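Local coordinates for hypothetical protein Atu2327 (Agrobacterium tumefaciens, PDB 2O8I) that is of unknown function but belongs to the OHCU decarboxylase family and so probably decarboxylates the ureidoimidazoline intermediate on the way from urate to allantoin, at residues Ala54-Val59 with Thr145-Val150; Ser105-Thr108 with Gly112-Phe115. One frame throughout, in Å; residues are numbered along the deposited sequence.

Contact 1 (Ala54-Val59 with Thr145-Val150); sequences AERLGV and TATGQV
The hydroxyl of T147 is held within its own helix: OG1 hydrogen-bonds to the carbonyl oxygens of F143 and A144, one turn back. That leaves the methyl group to meet R56, in a helix-helix contact of this all-helical OHCU decarboxylase-family fold, where helix 53-62 packs against helix 139-161. With OG1 lodged between the backbone N and the carbonyl carbon (chi1 57°), CG2 reaches across and comes over one face of the R56 guanidinium, 3.6 Å from NH2. The two side chains cross at about a right angle, and the touch is purely van der Waals. A bend at chi3 (56°) turns the R56 group, whose NE forms a salt bridge with E53 of its own helix while NH1 bonds to F48 O of helix 37-50, the F48 ring adding a cation-pi contact. These partners help to set the guanidinium plane, one face of which takes the T147 methyl. One turn further along both helices the contact becomes wholly apolar. F48 also touches V59, T147 and V150, while L60 packs on T147 and V150. Between the valines, a single branch from each meets the other, V59 CG1 lying 4.1 Å from V150 CG1.

Contact 2 (Ser105-Thr108 with Gly112-Phe115); sequences SAYT and GFPF
The Y107 side chain leaves helix 94-111 with CG anti to the backbone N (chi1 -179°), and from CB the ring runs out alongside the backbone of 113-115 that turns back after the helix. Its root, CG, meets F115 CB, which sits over the ring face as a CH-pi contact, 4.0 Å from the ring centroid. Along one side, CD1 and then CE1 face the F115 ring; CE1 is 3.6 Å from F115 CD1. The two rings form a T-shaped pair in which F115 presents its edge to the Y107 face, with centroids 5.1 Å apart and planes at 71°. Down the other side the ring meets backbone: F113 O lies at the edge near CD2, and P114 O approaches CE2. This is the C-terminal end of helix 94-111, closed by a glycine. G112 N gives the last-turn bond to T108 O at 2.8 Å, and G112 then takes a positive phi (87°), so that the extended run 113-115 doubles back along the helix. T108 CB packs on F113 O there. At the tip, Y107 OH hydrogen-bonds to E142 on helix 139-161. A water donates to OH at 2.7 Å and also to P114 O at 2.8 Å, tying the phenol to the returning backbone. The F113 CB bond points away from 105-108, yet the ring turns back so that CE2 meets Y107 OH; the same ring packs on L60 and R61, and R61 NE bonds to G112 O.

In the fold
Contact 1 is the more central, about 8 Å between its centre and that of the chain, and joins two helices far apart in sequence; contact 2, about 14 Å out and partly buried, folds the end of helix 94-111 against the loop that follows it. Methyl groups and one guanidinium face carry the first, whereas the second mixes aromatic rings, a backbone bond and a bridging water. Contact 1 joins helices 53-62 and 139-161, and contact 2 rests on both through F113, on L57 and A146, with L57 CD1 3.8 Å from F113 CD1. E5 of the second subunit packs on S105, in segment 105-108; contact 1 is not touched by it.

Contact 1 (Ala54-Val59 with Thr145-Val150)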
loop_
_atom_site.group_PDB
_atom_site.type_symbol
_atom_site.label_atom_id
_atom_site.label_comp_id
_atom_site.label_asym_id
_atom_site.label_seq_id
_atom_site.Cartn_x
_atom_site.Cartn_y
_atom_site.Cartn_z
ATOM N N ALA A 54 -14.627 -8.936 15.595
ATOM C CA ALA A 54 -14.703 -9.185 14.143
ATOM C C ALA A 54 -14.113 -8.010 13.345
ATOM O O ALA A 54 -13.356 -8.216 12.399
ATOM C CB ALA A 54 -16.152 -9.456 13.688
ATOM N N GLU A 55 -14.475 -6.786 13.738
ATOM C CA GLU A 55 -14.037 -5.599 13.011
ATOM C C GLU A 55 -12.526 -5.420 13.106
ATOM O O GLU A 55 -11.870 -5.190 12.086
ATOM C CB GLU A 55 -14.800 -4.346 13.473
ATOM C CG GLU A 55 -16.289 -4.330 13.050
ATOM C CD GLU A 55 -17.090 -3.188 13.720
ATOM O OE1 GLU A 55 -16.715 -2.766 14.857
ATOM O OE2 GLU A 55 -18.088 -2.715 13.105
ATOM N N ARG A 56 -11.977 -5.570 14.308
ATOM C CA ARG A 56 -10.541 -5.552 14.510
ATOM C C ARG A 56 -9.835 -6.645 13.682
ATOM O O ARG A 56 -8.776 -6.401 13.063
ATOM C CB ARG A 56 -10.213 -5.651 15.993
ATOM C CG ARG A 56 -10.664 -4.403 16.758
ATOM C CD ARG A 56 -10.903 -4.624 18.274
ATOM N NE ARG A 56 -9.736 -5.177 18.967
ATOM C CZ ARG A 56 -8.630 -4.497 19.283
ATOM N NH1 ARG A 56 -8.499 -3.208 18.981
ATOM N NH2 ARG A 56 -7.629 -5.120 19.892
ATOM N N LEU A 57 -10.438 -7.830 13.627
ATOM C CA LEU A 57 -9.892 -8.922 12.810
ATOM C C LEU A 57 -9.888 -8.542 11.323
ATOM O O LEU A 57 -8.923 -8.872 10.586
ATOM C CB LEU A 57 -10.644 -10.233 13.037
ATOM C CG LEU A 57 -10.074 -11.443 12.283
ATOM C CD1 LEU A 57 -8.675 -11.809 12.801
ATOM C CD2 LEU A 57 -11.017 -12.660 12.388
ATOM N N GLY A 58 -10.942 -7.828 10.896
ATOM C CA GLY A 58 -11.014 -7.280 9.534
ATOM C C GLY A 58 -9.884 -6.295 9.224
ATOM O O GLY A 58 -9.369 -6.240 8.107
ATOM N N VAL A 59 -9.468 -5.527 10.221
ATOM C CA VAL A 59 -8.436 -4.520 10.008
ATOM C C VAL A 59 -7.127 -5.229 9.798
ATOM O O VAL A 59 -6.361 -4.856 8.914
ATOM C CB VAL A 59 -8.334 -3.549 11.210
ATOM C CG1 VAL A 59 -7.075 -2.708 11.152
ATOM C CG2 VAL A 59 -9.615 -2.683 11.332
ATOM N N THR A 145 -0.296 -8.726 19.834
ATOM C CA THR A 145 0.858 -8.138 19.157
ATOM C C THR A 145 0.479 -7.425 17.853
ATOM O O THR A 145 0.866 -6.270 17.671
ATOM C CB THR A 145 1.932 -9.198 18.886
ATOM O OG1 THR A 145 2.409 -9.654 20.127
ATOM C CG2 THR A 145 3.134 -8.646 18.137
ATOM N N ALA A 146 -0.271 -8.104 16.972
ATOM C CA ALA A 146 -0.638 -7.568 15.658
ATOM C C ALA A 146 -1.430 -6.303 15.794
ATOM O O ALA A 146 -1.137 -5.347 15.110
ATOM C CB ALA A 146 -1.408 -8.565 14.843
ATOM N N THR A 147 -2.417 -6.283 16.689
ATOM C CA THR A 147 -3.218 -5.076 16.917
ATOM C C THR A 147 -2.358 -3.931 17.461
ATOM O O THR A 147 -2.589 -2.766 17.126
ATOM C CB THR A 147 -4.433 -5.311 17.886
ATOM O OG1 THR A 147 -3.964 -5.818 19.137
ATOM C CG2 THR A 147 -5.462 -6.255 17.290
ATOM N N GLY A 148 -1.381 -4.273 18.300
ATOM C CA GLY A 148 -0.432 -3.302 18.846
ATOM C C GLY A 148 0.386 -2.699 17.721
ATOM O O GLY A 148 0.619 -1.502 17.696
ATOM N N GLN A 149 0.805 -3.540 16.776
ATOM C CA GLN A 149 1.628 -3.114 15.669
ATOM C C GLN A 149 0.861 -2.218 14.679
ATOM O O GLN A 149 1.409 -1.255 14.161
ATOM C CB GLN A 149 2.239 -4.332 14.950
ATOM C CG GLN A 149 3.345 -5.024 15.773
ATOM C CD GLN A 149 4.565 -4.145 16.042
ATOM O OE1 GLN A 149 5.275 -3.701 15.122
ATOM N NE2 GLN A 149 4.814 -3.892 17.291
ATOM N N VAL A 150 -0.392 -2.560 14.414
ATOM C CA VAL A 150 -1.262 -1.784 13.555
ATOM C C VAL A 150 -1.397 -0.344 14.112
ATOM O O VAL A 150 -1.445 0.641 13.365
ATOM C CB VAL A 150 -2.637 -2.476 13.409
ATOM C CG1 VAL A 150 -3.709 -1.477 13.145
ATOM C CG2 VAL A 150 -2.596 -3.456 12.283
#

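Contact 2 (Ser105-Thr108 with Gly112-Phe115)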
loop_
_atom_site.group_PDB
_atom_site.type_symbol
_atom_site.label_atom_id
_atom_site.label_comp_id
_atom_site.label_asym_id
_atom_site.label_seq_id
_atom_site.Cartn_x
_atom_site.Cartn_y
_atom_site.Cartn_z
ATOM N N SER A 105 3.652 -15.994 3.960
ATOM C CA SER A 105 2.717 -17.087 3.646
ATOM C C SER A 105 2.582 -18.060 4.785
ATOM O O SER A 105 1.479 -18.463 5.099
ATOM C CB SER A 105 3.132 -17.860 2.420
ATOM O OG SER A 105 3.087 -16.988 1.320
ATOM N N ALA A 106 3.696 -18.433 5.403
ATOM C CA ALA A 106 3.664 -19.406 6.501
ATOM C C ALA A 106 2.839 -18.863 7.670
ATOM O O ALA A 106 1.986 -19.578 8.220
ATOM C CB ALA A 106 5.088 -19.835 6.946
ATOM N N TYR A 107 3.079 -17.589 7.986
ATOM C CA TYR A 107 2.449 -16.902 9.093
ATOM C C TYR A 107 0.937 -16.758 8.909
ATOM O O TYR A 107 0.143 -17.103 9.791
ATOM C CB TYR A 107 3.093 -15.525 9.271
ATOM C CG TYR A 107 2.530 -14.705 10.417
ATOM C CD1 TYR A 107 3.145 -14.712 11.686
ATOM C CD2 TYR A 107 1.410 -13.905 10.235
ATOM C CE1 TYR A 107 2.671 -13.936 12.737
ATOM C CE2 TYR A 107 0.911 -13.135 11.285
ATOM C CZ TYR A 107 1.543 -13.143 12.533
ATOM O OH TYR A 107 1.019 -12.367 13.573
ATOM N N THR A 108 0.537 -16.240 7.760
ATOM C CA THR A 108 -0.881 -16.119 7.481
ATOM C C THR A 108 -1.567 -17.502 7.438
ATOM O O THR A 108 -2.723 -17.626 7.839
ATOM C CB THR A 108 -1.200 -15.154 6.261
ATOM O OG1 THR A 108 -2.518 -15.398 5.796
ATOM C CG2 THR A 108 -0.293 -15.365 5.122
ATOM N N GLY A 112 -4.097 -16.518 9.950
ATOM C CA GLY A 112 -5.233 -16.090 9.131
ATOM C C GLY A 112 -5.280 -14.602 8.865
ATOM O O GLY A 112 -6.352 -14.061 8.558
ATOM N N PHE A 113 -4.134 -13.945 9.028
ATOM C CA PHE A 113 -3.930 -12.548 8.649
ATOM C C PHE A 113 -2.437 -12.352 8.407
ATOM O O PHE A 113 -1.633 -13.139 8.923
ATOM C CB PHE A 113 -4.460 -11.554 9.718
ATOM C CG PHE A 113 -4.099 -11.903 11.153
ATOM C CD1 PHE A 113 -5.024 -12.552 11.977
ATOM C CD2 PHE A 113 -2.840 -11.569 11.685
ATOM C CE1 PHE A 113 -4.697 -12.884 13.319
ATOM C CE2 PHE A 113 -2.498 -11.899 13.026
ATOM C CZ PHE A 113 -3.425 -12.552 13.844
ATOM N N PRO A 114 -2.045 -11.292 7.674
ATOM C CA PRO A 114 -0.631 -11.114 7.355
ATOM C C PRO A 114 0.245 -10.862 8.570
ATOM O O PRO A 114 -0.265 -10.543 9.660
ATOM C CB PRO A 114 -0.622 -9.862 6.489
ATOM C CG PRO A 114 -2.018 -9.753 5.972
ATOM C CD PRO A 114 -2.847 -10.190 7.136
ATOM N N PHE A 115 1.557 -10.987 8.373
ATOM C CA PHE A 115 2.534 -10.654 9.384
ATOM C C PHE A 115 2.664 -9.137 9.389
ATOM O O PHE A 115 3.060 -8.514 8.396
ATOM C CB PHE A 115 3.855 -11.321 9.043
ATOM C CG PHE A 115 4.949 -11.023 10.016
ATOM C CD1 PHE A 115 4.856 -11.443 11.330
ATOM C CD2 PHE A 115 6.099 -10.324 9.600
ATOM C CE1 PHE A 115 5.863 -11.159 12.250
ATOM C CE2 PHE A 115 7.140 -10.053 10.500
ATOM C CZ PHE A 115 7.012 -10.452 11.849
HETATM O O HOH W 1 0.442 -10.061 12.277
#